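Local coordinates for Lysine/ornithine decarboxylase (PDB 5GJO), which decarboxylates both L-lysine and L-ornithine to the diamines cadaverine and putrescine, using pyridoxal 5'-phosphate as cofactor and working as a homodimer, at residues Gln36-His41 against Ala45-Ala50; Gly220-Asp225 against Ala234-Ala239. The protein carries 2 engineered substitutions. One frame throughout, in Å; residues are numbered along the deposited sequence.

In the fold
Both contacts are largely buried, and both join a helix on the outside of the PLP-binding barrel to a neighbouring element. In contact 1 helix 28-41 packs against strand 45-50; in contact 2 helix 233-247 packs against the loop after strand 214-216. The first combines a buried methionine-valine contact with a partly exposed arginine linked through water to the strand. The second is wholly apolar across the two segments, two methionines against a phenylalanine and a proline. They meet helix to helix: Met-38 CE and Met-237 CE are 3.7 Å apart, and toward the surface His-41 is probably hydrogen-bonded to Glu-238. Each also reaches PLP, contact 1 through a methyl group, contact 2 through a backbone N-H.

Contact 1 of 2, residues Gln36-His41 against Ala45-Ala50; sequences QFMRRH and AGVFYA. With PLP (pyridoxal-5'-phosphate), chain H.
Arg-39 NH2 is gripped by two groups: it gives a hydrogen bond to the carbonyl O of Pro-43, in the turn between helix and strand, and another to water 1. That water lies 3.0 Å from Arg-39 NH2, in the plane of the guanidinium at its edge, and hands the link on to Ala-45 O, 2.6 Å away. Directly, Arg-39 NH2 and Ala-45 O stay 3.6 Å apart, so the water bridges them. In the arginine chain the bend at chi2 (-51°) brings CD to 4.3 Å from Val-47 CG2, and a second bend at chi3 (-67°) swings the guanidinium toward Pro-43 and the water. The same methyl receives Met-38 from the helix, SD to CG2 at 4.1 Å, the two side chains meeting at a slant. Val-47 CG2 thus lies against the arginine's aliphatic part and a methionine that runs straight to its sulfur and bends only at the methyl. At the far end of the strand, Ala-50 CB packs tightly on the cofactor, 3.2 Å from PLP C6. The axes of segments 36-41 and 45-50 run roughly antiparallel (157°), 9.0 Å apart at closest approach, as expected of a helix turning back into the first barrel strand. That strand is hydrogen-bonded between strands 69-72 and 252-255, while Met-38 also touches Thr-255 of the latter, Tyr-260 of helix 259-263 and Met-237 of helix 233-247.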
# COMPACT_ATOMS: atom_id res chain seq x y z
N GLN A 36 -16.47 -11.79 -22.76
CA GLN A 36 -17.46 -12.53 -23.56
C GLN A 36 -18.22 -13.57 -22.77
O GLN A 36 -19.40 -13.76 -23.04
CB GLN A 36 -16.83 -13.18 -24.79
CG GLN A 36 -16.33 -12.10 -25.78
CD GLN A 36 -17.38 -11.00 -26.24
OE1 GLN A 36 -18.63 -11.15 -26.16
NE2 GLN A 36 -16.84 -9.88 -26.69
N PHE A 37 -17.58 -14.26 -21.84
CA PHE A 37 -18.26 -15.20 -21.00
C PHE A 37 -19.38 -14.48 -20.21
O PHE A 37 -20.46 -15.02 -20.05
CB PHE A 37 -17.25 -15.81 -20.04
CG PHE A 37 -17.78 -16.84 -19.08
CD1 PHE A 37 -18.28 -16.45 -17.87
CD2 PHE A 37 -17.67 -18.20 -19.36
CE1 PHE A 37 -18.71 -17.39 -16.94
CE2 PHE A 37 -18.06 -19.15 -18.42
CZ PHE A 37 -18.59 -18.74 -17.20
N MET A 38 -19.10 -13.31 -19.68
CA MET A 38 -20.12 -12.54 -18.92
C MET A 38 -21.27 -12.12 -19.85
O MET A 38 -22.42 -12.18 -19.48
CB MET A 38 -19.53 -11.32 -18.20
CG MET A 38 -20.57 -10.57 -17.42
SD MET A 38 -19.77 -9.42 -16.25
CE MET A 38 -19.41 -10.60 -15.01
N ARG A 39 -20.96 -11.68 -21.05
CA ARG A 39 -21.98 -11.37 -22.07
C ARG A 39 -22.85 -12.57 -22.42
O ARG A 39 -24.06 -12.39 -22.62
CB ARG A 39 -21.34 -10.72 -23.33
CG ARG A 39 -20.67 -9.37 -23.17
CD ARG A 39 -21.54 -8.31 -22.45
NE ARG A 39 -22.69 -7.98 -23.30
CZ ARG A 39 -23.97 -7.96 -22.95
NH1 ARG A 39 -24.86 -7.60 -23.90
NH2 ARG A 39 -24.40 -8.20 -21.72
N ARG A 40 -22.24 -13.73 -22.54
CA ARG A 40 -22.93 -14.99 -22.78
C ARG A 40 -23.83 -15.49 -21.65
O ARG A 40 -24.92 -15.92 -21.90
CB ARG A 40 -21.89 -16.04 -23.14
CG ARG A 40 -22.39 -17.40 -23.52
CD ARG A 40 -21.20 -18.34 -23.69
NE ARG A 40 -20.15 -17.73 -24.49
CZ ARG A 40 -18.86 -17.60 -24.18
NH1 ARG A 40 -18.07 -17.01 -25.04
NH2 ARG A 40 -18.34 -18.07 -23.07
N HIS A 41 -23.36 -15.41 -20.41
CA HIS A 41 -24.09 -15.99 -19.27
C HIS A 41 -24.92 -14.99 -18.51
O HIS A 41 -25.81 -15.37 -17.78
CB HIS A 41 -23.12 -16.71 -18.32
CG HIS A 41 -22.48 -17.91 -18.96
ND1 HIS A 41 -23.19 -19.02 -19.31
CD2 HIS A 41 -21.21 -18.12 -19.40
CE1 HIS A 41 -22.40 -19.89 -19.92
NE2 HIS A 41 -21.19 -19.35 -20.01
N ALA A 45 -27.23 -7.87 -18.20
CA ALA A 45 -26.52 -6.81 -17.47
C ALA A 45 -25.40 -6.31 -18.27
O ALA A 45 -24.34 -6.98 -18.37
CB ALA A 45 -26.02 -7.33 -16.12
N GLY A 46 -25.57 -5.07 -18.78
CA GLY A 46 -24.53 -4.36 -19.48
C GLY A 46 -23.36 -4.03 -18.55
O GLY A 46 -23.55 -3.79 -17.39
N VAL A 47 -22.14 -4.13 -19.07
CA VAL A 47 -20.93 -4.03 -18.23
C VAL A 47 -20.37 -2.61 -18.10
O VAL A 47 -20.03 -1.92 -19.09
CB VAL A 47 -19.85 -4.94 -18.80
CG1 VAL A 47 -18.58 -4.86 -17.98
CG2 VAL A 47 -20.33 -6.36 -18.85
N PHE A 48 -20.23 -2.14 -16.87
CA PHE A 48 -19.41 -1.00 -16.48
C PHE A 48 -18.19 -1.57 -15.72
O PHE A 48 -18.27 -1.90 -14.53
CB PHE A 48 -20.12 -0.04 -15.49
CG PHE A 48 -21.16 0.85 -16.13
CD1 PHE A 48 -22.39 0.37 -16.43
CD2 PHE A 48 -20.87 2.13 -16.46
CE1 PHE A 48 -23.37 1.20 -17.03
CE2 PHE A 48 -21.80 3.00 -17.06
CZ PHE A 48 -23.08 2.53 -17.34
N TYR A 49 -17.07 -1.70 -16.39
CA TYR A 49 -15.89 -2.32 -15.78
C TYR A 49 -15.36 -1.47 -14.67
O TYR A 49 -15.08 -0.27 -14.85
CB TYR A 49 -14.78 -2.55 -16.82
CG TYR A 49 -13.44 -2.99 -16.21
CD1 TYR A 49 -13.37 -4.11 -15.38
CD2 TYR A 49 -12.32 -2.25 -16.37
CE1 TYR A 49 -12.19 -4.46 -14.74
CE2 TYR A 49 -11.08 -2.63 -15.81
CZ TYR A 49 -11.02 -3.75 -15.01
OH TYR A 49 -9.89 -4.15 -14.30
N ALA A 50 -15.23 -2.08 -13.51
CA ALA A 50 -14.72 -1.43 -12.30
C ALA A 50 -13.19 -1.43 -12.32
O ALA A 50 -12.51 -2.29 -11.86
CB ALA A 50 -15.33 -2.00 -10.97
N1 PLP H . -18.27 -1.27 -8.41
C2 PLP H . -18.20 -0.65 -7.20
C2A PLP H . -19.04 0.57 -6.94
C3 PLP H . -17.29 -1.17 -6.15
O3 PLP H . -17.20 -0.57 -4.93
C4 PLP H . -16.49 -2.38 -6.47
C4A PLP H . -15.56 -2.97 -5.48
O4A PLP H . -15.11 -2.28 -4.58
C5 PLP H . -16.66 -2.96 -7.82
C6 PLP H . -17.55 -2.37 -8.71
C5A PLP H . -15.88 -4.19 -8.23
O4P PLP H . -16.06 -5.21 -7.25
P PLP H . -15.54 -6.71 -7.52
O1P PLP H . -16.34 -7.16 -8.72
O2P PLP H . -15.86 -7.45 -6.25
O3P PLP H . -14.06 -6.53 -7.79
O HOH W 1 -22.96 -8.97 -19.24

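Contact 2 of 2, residues Gly220-Asp225 against Ala234-Ala239; sequences GFPVPD and AAMMEA. With PLP (pyridoxal-5'-phosphate), chain H.
Phe-221 meets the ends of two consecutive methionines of the helix through one corner of its ring. Its CD1 is 4.3 Å from Met-236 SD and likewise 4.3 Å from Met-237 CE, and the two come in from directions roughly at right angles, on opposite sides of the ring plane. Neither sits squarely over a face or squarely at an edge, so the phenyl group is held obliquely between them. The methionines arrive by different routes. Met-236 points at the loop from its first bond, CG anti to the backbone N (chi1 174°), and runs straight to SD before turning at chi3. Met-237 starts out along the flank of the helix, then stretches fully so that its terminal methyl gets to the ring. Met-236 has a second partner in Pro-222: the proline CD lies 3.8 Å from Met-236 SD and 4.1 Å from its CE, the ring carbon and the thioether reaching toward each other. All four side chains are buried and their meeting is purely apolar. Just before the phenylalanine, Gly-220 turns to the cofactor, its N-H giving PLP O1P a nearly straight hydrogen bond (2.9 Å, 176°). Its positive phi of 97° would jam a side chain against the preceding carbonyl. The loop therefore carries phosphate binding on one side and helix packing on the other. Gly-258 and Arg-259 also give backbone N-H bonds to PLP. The segment 220-225 leads from barrel strand 214-216 toward helix 233-247, with Tyr-260 of helix 259-263 touching Phe-221 and Met-237, and Met-38 of helix 28-41 packing on Phe-221.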
# COMPACT_ATOMS: atom_id res chain seq x y z
N GLY A 220 -18.75 -8.17 -7.55
CA GLY A 220 -18.60 -9.22 -6.56
C GLY A 220 -18.39 -10.62 -7.08
O GLY A 220 -18.18 -11.53 -6.31
N PHE A 221 -18.45 -10.77 -8.39
CA PHE A 221 -18.21 -12.06 -8.98
C PHE A 221 -16.77 -12.53 -8.52
O PHE A 221 -15.84 -11.76 -8.60
CB PHE A 221 -18.29 -11.97 -10.50
CG PHE A 221 -19.55 -11.31 -10.99
CD1 PHE A 221 -20.70 -11.98 -10.98
CD2 PHE A 221 -19.55 -9.97 -11.29
CE1 PHE A 221 -21.89 -11.37 -11.42
CE2 PHE A 221 -20.71 -9.33 -11.67
CZ PHE A 221 -21.86 -10.04 -11.76
N PRO A 222 -16.62 -13.79 -8.09
CA PRO A 222 -15.40 -14.22 -7.45
C PRO A 222 -14.36 -14.75 -8.39
O PRO A 222 -14.63 -15.06 -9.53
CB PRO A 222 -15.89 -15.26 -6.45
CG PRO A 222 -16.97 -15.93 -7.21
CD PRO A 222 -17.71 -14.70 -7.76
N VAL A 223 -13.17 -14.80 -7.89
CA VAL A 223 -12.00 -15.37 -8.65
C VAL A 223 -11.30 -16.43 -7.74
O VAL A 223 -11.33 -16.30 -6.49
CB VAL A 223 -11.09 -14.15 -8.87
CG1 VAL A 223 -9.59 -14.44 -9.05
CG2 VAL A 223 -11.66 -13.23 -9.96
N PRO A 224 -10.63 -17.42 -8.34
CA PRO A 224 -9.93 -18.46 -7.62
C PRO A 224 -8.73 -17.87 -6.83
O PRO A 224 -8.02 -16.96 -7.29
CB PRO A 224 -9.38 -19.42 -8.69
CG PRO A 224 -9.80 -18.89 -9.95
CD PRO A 224 -10.59 -17.62 -9.80
N ASP A 225 -8.51 -18.43 -5.64
CA ASP A 225 -7.36 -18.10 -4.83
C ASP A 225 -6.47 -19.36 -4.69
O ASP A 225 -6.56 -20.23 -5.51
CB ASP A 225 -7.79 -17.49 -3.50
CG ASP A 225 -8.35 -18.52 -2.53
OD1 ASP A 225 -8.53 -19.67 -2.91
OD2 ASP A 225 -8.57 -18.13 -1.38
N ALA A 234 -20.53 -19.96 -14.31
CA ALA A 234 -21.58 -19.97 -15.24
C ALA A 234 -22.95 -20.08 -14.53
O ALA A 234 -23.89 -19.35 -14.87
CB ALA A 234 -21.41 -21.13 -16.25
N ALA A 235 -23.06 -20.97 -13.59
CA ALA A 235 -24.35 -21.17 -12.90
C ALA A 235 -24.70 -19.94 -12.10
O ALA A 235 -25.90 -19.51 -12.11
CB ALA A 235 -24.36 -22.36 -12.00
N MET A 236 -23.70 -19.37 -11.41
CA MET A 236 -23.96 -18.07 -10.73
C MET A 236 -24.51 -17.02 -11.67
O MET A 236 -25.58 -16.37 -11.39
CB MET A 236 -22.71 -17.54 -10.04
CG MET A 236 -22.88 -16.15 -9.44
SD MET A 236 -21.32 -15.60 -8.66
CE MET A 236 -21.53 -16.08 -6.93
N MET A 237 -23.82 -16.79 -12.79
CA MET A 237 -24.23 -15.76 -13.65
C MET A 237 -25.63 -16.08 -14.30
O MET A 237 -26.48 -15.15 -14.40
CB MET A 237 -23.21 -15.54 -14.76
CG MET A 237 -21.93 -14.92 -14.18
SD MET A 237 -20.80 -14.48 -15.49
CE MET A 237 -19.36 -14.25 -14.41
N GLU A 238 -25.86 -17.32 -14.67
CA GLU A 238 -27.13 -17.68 -15.29
C GLU A 238 -28.29 -17.45 -14.31
O GLU A 238 -29.34 -17.03 -14.71
CB GLU A 238 -27.13 -19.12 -15.76
CG GLU A 238 -26.15 -19.44 -16.86
CD GLU A 238 -26.70 -19.19 -18.25
OE1 GLU A 238 -27.89 -18.89 -18.37
OE2 GLU A 238 -25.92 -19.28 -19.22
N ALA A 239 -28.08 -17.77 -13.05
CA ALA A 239 -29.11 -17.61 -11.98
C ALA A 239 -29.38 -16.14 -11.75
O ALA A 239 -30.57 -15.75 -11.62
CB ALA A 239 -28.67 -18.26 -10.70
N1 PLP H . -18.27 -1.27 -8.41
C2 PLP H . -18.20 -0.65 -7.20
C2A PLP H . -19.04 0.57 -6.94
C3 PLP H . -17.29 -1.17 -6.15
O3 PLP H . -17.20 -0.57 -4.93
C4 PLP H . -16.49 -2.38 -6.47
C4A PLP H . -15.56 -2.97 -5.48
O4A PLP H . -15.11 -2.28 -4.58
C5 PLP H . -16.66 -2.96 -7.82
C6 PLP H . -17.55 -2.37 -8.71
C5A PLP H . -15.88 -4.19 -8.23
O4P PLP H . -16.06 -5.21 -7.25
P PLP H . -15.54 -6.71 -7.52
O1P PLP H . -16.34 -7.16 -8.72
O2P PLP H . -15.86 -7.45 -6.25
O3P PLP H . -14.06 -6.53 -7.79